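D-ribose pyranase (Bacillus subtilis, PDB 1OGC) probably catalyses the interconversion of the beta-pyranose and beta-furanose forms of D-ribose, the first step of ribose breakdown, as a decamer built from two pentamers. Local coordinates at residues Ala16-Thr21 with Leu125-Leu130. Residues are numbered along the deposited sequence; the frame is centred on the assembly and turned at random.
Sequences ADLGHT and LQAGVL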
loop_
_atom_site.group_PDB
_atom_site.type_symbol
_atom_site.label_atom_id
_atom_site.label_comp_id
_atom_site.label_asym_id
_atom_site.label_seq_id
_atom_site.Cartn_x
_atom_site.Cartn_y
_atom_site.Cartn_z
ATOM N N ALA A 16 -0.689 3.278 23.945
ATOM C CA ALA A 16 -0.048 4.557 23.664
ATOM C C ALA A 16 -0.981 5.571 23.005
ATOM O O ALA A 16 -0.892 6.769 23.286
ATOM C CB ALA A 16 1.175 4.339 22.797
ATOM N N ASP A 17 -1.877 5.103 22.138
ATOM C CA ASP A 17 -2.795 6.010 21.447
ATOM C C ASP A 17 -4.128 6.267 22.132
ATOM O O ASP A 17 -4.884 7.130 21.694
ATOM C CB ASP A 17 -3.068 5.528 20.015
ATOM C CG ASP A 17 -1.909 5.796 19.086
ATOM O OD1 ASP A 17 -1.292 6.876 19.204
ATOM O OD2 ASP A 17 -1.612 4.936 18.234
ATOM N N LEU A 18 -4.422 5.533 23.199
ATOM C CA LEU A 18 -5.686 5.720 23.898
ATOM C C LEU A 18 -5.923 7.154 24.350
ATOM O O LEU A 18 -5.034 7.814 24.879
ATOM C CB LEU A 18 -5.786 4.799 25.119
ATOM C CG LEU A 18 -5.936 3.299 24.871
ATOM C CD1 LEU A 18 -5.939 2.566 26.206
ATOM C CD2 LEU A 18 -7.221 3.030 24.107
ATOM N N GLY A 19 -7.142 7.616 24.124
ATOM C CA GLY A 19 -7.543 8.946 24.523
ATOM C C GLY A 19 -8.773 8.748 25.381
ATOM O O GLY A 19 -9.251 7.622 25.518
ATOM N N HIS A 20 -9.297 9.821 25.955
ATOM C CA HIS A 20 -10.474 9.708 26.801
ATOM C C HIS A 20 -11.671 9.134 26.041
ATOM O O HIS A 20 -12.071 9.669 25.010
ATOM C CB HIS A 20 -10.844 11.080 27.373
ATOM C CG HIS A 20 -11.928 11.029 28.406
ATOM N ND1 HIS A 20 -12.761 12.096 28.663
ATOM C CD2 HIS A 20 -12.315 10.037 29.243
ATOM C CE1 HIS A 20 -13.618 11.763 29.612
ATOM N NE2 HIS A 20 -13.370 10.518 29.981
ATOM N N THR A 21 -12.227 8.049 26.578
ATOM C CA THR A 21 -13.389 7.334 26.039
ATOM C C THR A 21 -13.104 6.266 24.978
ATOM O O THR A 21 -14.024 5.563 24.560
ATOM C CB THR A 21 -14.507 8.296 25.495
ATOM O OG1 THR A 21 -14.066 8.968 24.309
ATOM C CG2 THR A 21 -14.880 9.321 26.547
ATOM N N LEU A 125 -13.312 -2.205 27.850
ATOM C CA LEU A 125 -12.764 -1.255 28.810
ATOM C C LEU A 125 -12.766 0.114 28.151
ATOM O O LEU A 125 -12.231 0.280 27.057
ATOM C CB LEU A 125 -11.336 -1.639 29.196
ATOM C CG LEU A 125 -11.193 -2.998 29.880
ATOM C CD1 LEU A 125 -9.732 -3.285 30.176
ATOM C CD2 LEU A 125 -12.015 -3.002 31.162
ATOM N N GLN A 126 -13.391 1.085 28.804
ATOM C CA GLN A 126 -13.443 2.441 28.281
ATOM C C GLN A 126 -12.390 3.261 29.018
ATOM O O GLN A 126 -12.448 3.406 30.240
ATOM C CB GLN A 126 -14.828 3.048 28.503
ATOM C CG GLN A 126 -15.086 4.293 27.668
ATOM C CD GLN A 126 -16.518 4.777 27.772
ATOM O OE1 GLN A 126 -16.882 5.479 28.715
ATOM N NE2 GLN A 126 -17.344 4.390 26.807
ATOM N N ALA A 127 -11.430 3.789 28.263
ATOM C CA ALA A 127 -10.333 4.575 28.816
ATOM C C ALA A 127 -10.753 5.831 29.566
ATOM O O ALA A 127 -11.608 6.587 29.114
ATOM C CB ALA A 127 -9.356 4.950 27.705
ATOM N N GLY A 128 -10.135 6.047 30.718
ATOM C CA GLY A 128 -10.431 7.233 31.495
ATOM C C GLY A 128 -9.345 8.248 31.208
ATOM O O GLY A 128 -8.655 8.148 30.197
ATOM N N VAL A 129 -9.175 9.223 32.090
ATOM C CA VAL A 129 -8.144 10.229 31.885
ATOM C C VAL A 129 -7.289 10.322 33.151
ATOM O O VAL A 129 -7.778 10.056 34.250
ATOM C CB VAL A 129 -8.785 11.598 31.528
ATOM C CG1 VAL A 129 -9.579 12.128 32.706
ATOM C CG2 VAL A 129 -7.713 12.580 31.085
ATOM N N LEU A 130 -6.015 10.683 32.993
ATOM C CA LEU A 130 -5.090 10.776 34.125
ATOM C C LEU A 130 -5.087 12.100 34.888
ATOM O O LEU A 130 -4.443 12.215 35.927
ATOM C CB LEU A 130 -3.664 10.466 33.664
ATOM C CG LEU A 130 -3.400 9.036 33.191
ATOM C CD1 LEU A 130 -1.939 8.886 32.794
ATOM C CD2 LEU A 130 -3.752 8.063 34.301
#
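Ala127 meets Gly19 and Thr21 with both its methyl group and its carbonyl, and this is the tight part of the contact. Ala127 CB lies 3.5 Å from Gly19 O and 4.4 Å from Leu18 CB; a side chain this short lets the two backbones come close, while Leu18 adds apolar bulk that continues onto Ile24 and Met62. On its polar side, Ala127 O accepts a hydrogen bond from Thr21 N at 3.0 Å, with the donor tilted 31° from the carbonyl plane. Here the loop that joins helix 9-17 to strand 23-27 meets the end of strand 123-127, the antiparallel neighbour of 23-27 in the mixed sheet. Ala127 O also lies near the plane of the His20 ring, at its edge, 3.5 Å from CD2. His20, the inferred proton donor, has CG anti to its backbone N (chi1 -172°), which carries the CD2 side of the imidazole alongside Ala127 and Gly128, and NE2 hydrogen-bonds to Glu65; Thr21 CG2 sits over one ring face. Packing is looser toward partly exposed Val129, whose CB stays 4.5 Å from His20 CG. Next to Thr21, the extended Gln126 chain lays its CG alongside Thr21 O (3.5 Å), an oxygen hydrogen-bonded to Lys23.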